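Local atomic coordinates of putative alpha-galactosidase/melibiase (Bacteroides fragilis, PDB entry 4OGZ), a protein that probably releases terminal, non-reducing alpha-D-galactose from alpha-D-galactosides by hydrolysis, as a glycoside hydrolase of family 27. Residues 118-123 against 167-172; 240-243 against 248-251. All coordinates share one frame; numbering follows the deposited sequence.

Contact 1: residues 118-123 against 167-172; sequences LLLQTA and IKYVAD
L119 and V170 make the closest approach between these two helical segments: the CB of L119 lies 4.1 Å from CG1 of V170. CG1 stands anti to the valine's own backbone N (chi1 170°), and this torsion turns it to meet L119. The other methyl, CG2, faces L120, whose CD2 comes within 4.4 Å of it and 4.3 Å of the V170 CA. Both L119 and V170 are buried, and L119 also packs on I139 of strand 138-140, so this side of the contact faces the barrel strands. The axes of the two segments run almost parallel, 5° apart and 10.2 Å at closest approach; the shared direction is that of consecutive outer helices of a TIM (beta/alpha) barrel, each following its own parallel strand. Away from the strands the side chains meet at slightly longer range and are partly open to solvent: L120 and Y169 are both partly exposed, and CD1 of L120 reaches the ring of Y169 at its edge, near the ring plane, 4.4 Å from CE1. R165 makes a cation-pi contact with the same ring, and L120 also lies on Y173 of helix 166-176.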
ATOM      1  N   LEU A 118      17.558  -3.437  10.468  1.00 18.90           N
ATOM      2  CA  LEU A 118      16.834  -2.456   9.686  1.00 19.03           C
ATOM      3  C   LEU A 118      15.326  -2.714   9.824  1.00 17.78           C
ATOM      4  O   LEU A 118      14.526  -1.787  10.035  1.00 16.33           O
ATOM      5  CB  LEU A 118      17.210  -2.539   8.200  1.00 19.72           C
ATOM      6  CG  LEU A 118      16.351  -1.683   7.235  1.00 22.93           C
ATOM      7  CD1 LEU A 118      16.519  -0.175   7.473  1.00 26.09           C
ATOM      8  CD2 LEU A 118      16.641  -2.005   5.770  1.00 22.71           C
ATOM      9  N   LEU A 119      14.962  -3.978   9.680  1.00 16.86           N
ATOM     10  CA  LEU A 119      13.551  -4.374   9.719  1.00 17.70           C
ATOM     11  C   LEU A 119      12.934  -4.091  11.086  1.00 17.49           C
ATOM     12  O   LEU A 119      11.894  -3.451  11.134  1.00 23.68           O
ATOM     13  CB  LEU A 119      13.360  -5.833   9.321  1.00 17.76           C
ATOM     14  CG  LEU A 119      13.269  -6.183   7.826  1.00 18.68           C
ATOM     15  CD1 LEU A 119      11.871  -5.994   7.271  1.00 19.96           C
ATOM     16  CD2 LEU A 119      14.208  -5.387   6.922  1.00 18.30           C
ATOM     17  N   LEU A 120      13.557  -4.529  12.176  1.00 16.86           N
ATOM     18  CA  LEU A 120      12.994  -4.290  13.499  1.00 15.74           C
ATOM     19  C   LEU A 120      12.967  -2.788  13.779  1.00 16.14           C
ATOM     20  O   LEU A 120      11.964  -2.268  14.247  1.00 13.57           O
ATOM     21  CB  LEU A 120      13.751  -5.015  14.610  1.00 16.94           C
ATOM     22  CG  LEU A 120      14.068  -6.503  14.466  1.00 17.87           C
ATOM     23  CD1 LEU A 120      14.658  -7.020  15.740  1.00 17.75           C
ATOM     24  CD2 LEU A 120      12.837  -7.323  14.108  1.00 21.97           C
ATOM     25  N   GLN A 121      14.054  -2.065  13.449  1.00 17.14           N
ATOM     26  CA  GLN A 121      14.079  -0.592  13.628  1.00 17.55           C
ATOM     27  C   GLN A 121      12.998   0.153  12.813  1.00 16.68           C
ATOM     28  O   GLN A 121      12.487   1.183  13.244  1.00 17.21           O
ATOM     29  CB  GLN A 121      15.451   0.007  13.275  1.00 19.90           C
ATOM     30  CG  GLN A 121      16.565  -0.206  14.282  1.00 22.61           C
ATOM     31  CD  GLN A 121      17.964   0.069  13.686  1.00 27.74           C
ATOM     32  OE1 GLN A 121      18.103   0.443  12.530  1.00 27.44           O
ATOM     33  NE2 GLN A 121      18.984  -0.159  14.471  1.00 33.10           N
ATOM     34  N   THR A 122      12.653  -0.382  11.653  1.00 15.88           N
ATOM     35  CA  THR A 122      11.645   0.206  10.803  1.00 17.74           C
ATOM     36  C   THR A 122      10.262   0.001  11.441  1.00 16.16           C
ATOM     37  O   THR A 122       9.466   0.912  11.511  1.00 17.14           O
ATOM     38  CB  THR A 122      11.726  -0.405   9.386  1.00 17.21           C
ATOM     39  OG1 THR A 122      12.924   0.106   8.765  1.00 18.02           O
ATOM     40  CG2 THR A 122      10.494  -0.056   8.538  1.00 15.79           C
ATOM     41  N   ALA A 123      10.015  -1.198  11.939  1.00 16.87           N
ATOM     42  CA  ALA A 123       8.789  -1.486  12.698  1.00 15.35           C
ATOM     43  C   ALA A 123       8.661  -0.538  13.913  1.00 16.77           C
ATOM     44  O   ALA A 123       7.595   0.043  14.146  1.00 16.41           O
ATOM     45  CB  ALA A 123       8.798  -2.940  13.131  1.00 14.50           C
ATOM     46  N   ILE A 167      14.217 -15.508   9.218  1.00 15.98           N
ATOM     47  CA  ILE A 167      13.111 -14.671   8.814  1.00 17.30           C
ATOM     48  C   ILE A 167      11.981 -14.732   9.838  1.00 14.95           C
ATOM     49  O   ILE A 167      11.394 -13.699  10.179  1.00 14.81           O
ATOM     50  CB  ILE A 167      12.616 -15.094   7.412  1.00 17.84           C
ATOM     51  CG1 ILE A 167      13.711 -14.819   6.388  1.00 19.51           C
ATOM     52  CG2 ILE A 167      11.321 -14.392   7.026  1.00 17.32           C
ATOM     53  CD1 ILE A 167      14.105 -13.370   6.265  1.00 20.41           C
ATOM     54  N   LYS A 168      11.688 -15.912  10.351  1.00 16.57           N
ATOM     55  CA  LYS A 168      10.583 -16.044  11.321  1.00 16.17           C
ATOM     56  C   LYS A 168      10.770 -15.118  12.537  1.00 16.72           C
ATOM     57  O   LYS A 168       9.817 -14.552  13.098  1.00 14.46           O
ATOM     58  CB  LYS A 168      10.465 -17.463  11.823  1.00 18.28           C
ATOM     59  CG  LYS A 168       9.164 -17.637  12.595  1.00 21.30           C
ATOM     60  CD  LYS A 168       9.130 -18.944  13.313  1.00 27.23           C
ATOM     61  CE  LYS A 168       7.739 -19.251  13.785  1.00 27.36           C
ATOM     62  NZ  LYS A 168       7.192 -18.170  14.613  1.00 25.97           N
ATOM     63  N   TYR A 169      12.016 -14.960  12.960  1.00 14.78           N
ATOM     64  CA  TYR A 169      12.270 -14.033  14.036  1.00 14.32           C
ATOM     65  C   TYR A 169      11.719 -12.633  13.756  1.00 13.00           C
ATOM     66  O   TYR A 169      11.176 -11.987  14.651  1.00 13.83           O
ATOM     67  CB  TYR A 169      13.767 -13.942  14.327  1.00 14.65           C
ATOM     68  CG  TYR A 169      13.986 -13.241  15.646  1.00 15.85           C
ATOM     69  CD1 TYR A 169      14.047 -11.869  15.717  1.00 16.47           C
ATOM     70  CD2 TYR A 169      14.066 -13.963  16.842  1.00 16.79           C
ATOM     71  CE1 TYR A 169      14.248 -11.222  16.928  1.00 16.18           C
ATOM     72  CE2 TYR A 169      14.263 -13.328  18.042  1.00 16.67           C
ATOM     73  CZ  TYR A 169      14.322 -11.957  18.080  1.00 16.86           C
ATOM     74  OH  TYR A 169      14.532 -11.352  19.301  1.00 18.57           O
ATOM     75  N   VAL A 170      11.928 -12.157  12.539  1.00 11.76           N
ATOM     76  CA  VAL A 170      11.460 -10.863  12.118  1.00 11.52           C
ATOM     77  C   VAL A 170       9.925 -10.860  12.015  1.00 11.51           C
ATOM     78  O   VAL A 170       9.264  -9.965  12.478  1.00 11.18           O
ATOM     79  CB  VAL A 170      12.017 -10.526  10.774  1.00 11.27           C
ATOM     80  CG1 VAL A 170      11.348  -9.294  10.212  1.00 11.16           C
ATOM     81  CG2 VAL A 170      13.554 -10.293  10.929  1.00 12.88           C
ATOM     82  N   ALA A 171       9.412 -11.885  11.402  1.00 11.99           N
ATOM     83  CA  ALA A 171       7.972 -12.027  11.349  1.00 12.79           C
ATOM     84  C   ALA A 171       7.373 -11.926  12.754  1.00 14.01           C
ATOM     85  O   ALA A 171       6.387 -11.231  12.958  1.00 20.15           O
ATOM     86  CB  ALA A 171       7.614 -13.321  10.689  1.00 12.28           C
ATOM     87  N   ASP A 172       7.926 -12.674  13.695  1.00 16.41           N
ATOM     88  CA  ASP A 172       7.383 -12.725  15.046  1.00 15.90           C
ATOM     89  C   ASP A 172       7.374 -11.326  15.647  1.00 15.15           C
ATOM     90  O   ASP A 172       6.383 -10.881  16.275  1.00 11.80           O
ATOM     91  CB  ASP A 172       8.185 -13.687  15.909  1.00 18.35           C
ATOM     92  CG  ASP A 172       7.854 -15.172  15.618  1.00 20.26           C
ATOM     93  OD1 ASP A 172       6.928 -15.457  14.819  1.00 20.35           O
ATOM     94  OD2 ASP A 172       8.544 -16.061  16.171  1.00 22.02           O
TER

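Contact 2: residues 240-243 against 248-251; sequences RALR and SIVF
This is a buried, apolar helix-to-strand contact inside a beta-alpha-beta unit of the barrel, where the last turn of helix 228-244 packs against the residues leading into and beginning strand 250-254. L242 dominates it, each of its two methyl branches meeting a different partner. This leucine accounts for more than half of the 186 Å² buried between the segments, and its CB points toward the strand. L242 CD1 lies 3.6 Å from F251 CD1 and 3.8 Å from F251 CG, an oblique approach at the root of the phenyl group, with F251 CB also close by. L242 CD2 lies 4.0 Å from I249 CD1 and 4.1 Å from I249 CG2. The L242 side chain crosses those of I249 and F251 at about a right angle each. In F251 the ring carbon CG is anti to the backbone N (chi1 -171°), which carries the ring to L242 and helix 228-244. No direct hydrogen bond joins the segments; a water spans the polar backbone beside the apolar cluster, accepting from I249 N at 3.0 Å and donating a weak bond to L242 O at 3.1 Å. That carbonyl, near the C-terminal end of the helix, also hydrogen-bonds with the T245 hydroxyl. Around the contact, L242 touches A206 of helix 202-211, F251 rests on Y235 and M238 of helix 228-244 and on Y219 of strand 216-220, and V250, turned away from the helix, hydrogen-bonds through its backbone to L217 of strand 216-220 and to D215 just before it, pairing the two parallel strands.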
ATOM      1  N   ARG A 240      -1.343 -20.838  -6.684  1.00 20.36           N
ATOM      2  CA  ARG A 240      -1.903 -22.069  -6.115  1.00 23.70           C
ATOM      3  C   ARG A 240      -1.063 -22.598  -4.926  1.00 20.74           C
ATOM      4  O   ARG A 240      -1.625 -23.050  -3.917  1.00 19.18           O
ATOM      5  CB  ARG A 240      -2.066 -23.150  -7.200  1.00 29.13           C
ATOM      6  CG  ARG A 240      -3.289 -22.941  -8.092  1.00 42.91           C
ATOM      7  CD  ARG A 240      -3.602 -24.057  -9.075  1.00 51.10           C
ATOM      8  NE  ARG A 240      -2.632 -24.155 -10.174  1.00 65.96           N
ATOM      9  CZ  ARG A 240      -1.557 -24.955 -10.198  1.00 62.23           C
ATOM     10  NH1 ARG A 240      -1.267 -25.766  -9.182  1.00 54.37           N
ATOM     11  NH2 ARG A 240      -0.746 -24.950 -11.259  1.00 52.35           N
ATOM     12  N   ALA A 241       0.262 -22.547  -5.038  1.00 17.50           N
ATOM     13  CA  ALA A 241       1.135 -22.948  -3.928  1.00 16.83           C
ATOM     14  C   ALA A 241       0.878 -22.091  -2.672  1.00 17.34           C
ATOM     15  O   ALA A 241       0.736 -22.631  -1.559  1.00 17.87           O
ATOM     16  CB  ALA A 241       2.608 -22.872  -4.316  1.00 17.18           C
ATOM     17  N   LEU A 242       0.788 -20.775  -2.831  1.00 16.26           N
ATOM     18  CA  LEU A 242       0.439 -19.922  -1.691  1.00 16.38           C
ATOM     19  C   LEU A 242      -0.920 -20.282  -1.041  1.00 19.09           C
ATOM     20  O   LEU A 242      -1.027 -20.374   0.169  1.00 21.71           O
ATOM     21  CB  LEU A 242       0.425 -18.449  -2.097  1.00 16.45           C
ATOM     22  CG  LEU A 242       1.802 -17.855  -2.493  1.00 15.91           C
ATOM     23  CD1 LEU A 242       1.599 -16.415  -2.911  1.00 16.72           C
ATOM     24  CD2 LEU A 242       2.817 -17.933  -1.399  1.00 16.73           C
ATOM     25  N   ARG A 243      -1.949 -20.439  -1.856  1.00 20.62           N
ATOM     26  CA  ARG A 243      -3.286 -20.869  -1.356  1.00 24.20           C
ATOM     27  C   ARG A 243      -3.325 -22.280  -0.758  1.00 23.22           C
ATOM     28  O   ARG A 243      -4.235 -22.580  -0.014  1.00 29.31           O
ATOM     29  CB  ARG A 243      -4.322 -20.806  -2.460  1.00 24.77           C
ATOM     30  CG  ARG A 243      -4.767 -19.404  -2.798  1.00 36.81           C
ATOM     31  CD  ARG A 243      -5.529 -19.390  -4.124  1.00 45.45           C
ATOM     32  NE  ARG A 243      -5.757 -18.018  -4.545  1.00 50.77           N
ATOM     33  CZ  ARG A 243      -6.762 -17.249  -4.136  1.00 58.10           C
ATOM     34  NH1 ARG A 243      -7.704 -17.718  -3.307  1.00 67.28           N
ATOM     35  NH2 ARG A 243      -6.833 -15.991  -4.572  1.00 60.96           N
ATOM     36  N   SER A 248      -3.153 -16.866   5.061  1.00 13.65           N
ATOM     37  CA  SER A 248      -3.549 -15.873   4.076  1.00 15.09           C
ATOM     38  C   SER A 248      -2.304 -15.089   3.624  1.00 15.34           C
ATOM     39  O   SER A 248      -1.858 -14.189   4.327  1.00 18.63           O
ATOM     40  CB  SER A 248      -4.593 -14.932   4.691  1.00 15.17           C
ATOM     41  OG  SER A 248      -5.798 -15.661   4.908  1.00 15.32           O
ATOM     42  N   ILE A 249      -1.732 -15.447   2.478  1.00 15.46           N
ATOM     43  CA  ILE A 249      -0.571 -14.723   1.930  1.00 13.53           C
ATOM     44  C   ILE A 249      -0.963 -13.911   0.723  1.00 13.80           C
ATOM     45  O   ILE A 249      -1.542 -14.435  -0.260  1.00 14.96           O
ATOM     46  CB  ILE A 249       0.573 -15.653   1.566  1.00 13.00           C
ATOM     47  CG1 ILE A 249       1.020 -16.447   2.798  1.00 13.25           C
ATOM     48  CG2 ILE A 249       1.766 -14.865   1.059  1.00 12.07           C
ATOM     49  CD1 ILE A 249       1.954 -17.603   2.500  1.00 12.65           C
ATOM     50  N   VAL A 250      -0.678 -12.619   0.806  1.00 12.77           N
ATOM     51  CA  VAL A 250      -0.900 -11.693  -0.291  1.00 12.58           C
ATOM     52  C   VAL A 250       0.055 -12.024  -1.425  1.00 13.78           C
ATOM     53  O   VAL A 250       1.276 -12.229  -1.225  1.00 13.63           O
ATOM     54  CB  VAL A 250      -0.732 -10.216   0.161  1.00 12.66           C
ATOM     55  CG1 VAL A 250      -0.745  -9.257  -1.017  1.00 12.68           C
ATOM     56  CG2 VAL A 250      -1.815  -9.841   1.160  1.00 14.11           C
ATOM     57  N   PHE A 251      -0.478 -12.034  -2.635  1.00 13.16           N
ATOM     58  CA  PHE A 251       0.304 -12.376  -3.816  1.00 13.73           C
ATOM     59  C   PHE A 251       0.458 -11.122  -4.685  1.00 13.75           C
ATOM     60  O   PHE A 251      -0.499 -10.679  -5.306  1.00 13.63           O
ATOM     61  CB  PHE A 251      -0.382 -13.519  -4.554  1.00 13.78           C
ATOM     62  CG  PHE A 251       0.425 -14.127  -5.669  1.00 14.13           C
ATOM     63  CD1 PHE A 251       1.795 -14.104  -5.672  1.00 12.56           C
ATOM     64  CD2 PHE A 251      -0.221 -14.814  -6.669  1.00 15.11           C
ATOM     65  CE1 PHE A 251       2.498 -14.729  -6.672  1.00 15.33           C
ATOM     66  CE2 PHE A 251       0.477 -15.462  -7.675  1.00 15.38           C
ATOM     67  CZ  PHE A 251       1.844 -15.403  -7.685  1.00 14.77           C
TER
HETATM   68  O   HOH W   1      -2.514 -17.756   0.660  1.00 14.22           O

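From the N terminus, the chain first passes an Ig-like region and then enters the barrel, where contact 1 brings helix 116-128 against helix 166-176 and so closes a loop of 43 intervening residues that includes strand 138-140. Contact 2 opens only after that loop has closed and spans just four residues, the short turn from helix 228-244 into strand 250-254. The two therefore follow in series, neither nesting nor crossing. Contact 1 links two successive beta-alpha units, whereas contact 2 stays within one beta-alpha-beta unit. Their centres are 21 Å apart and their nearest atoms about 11 Å, so they do not touch, although both belong to the same barrel.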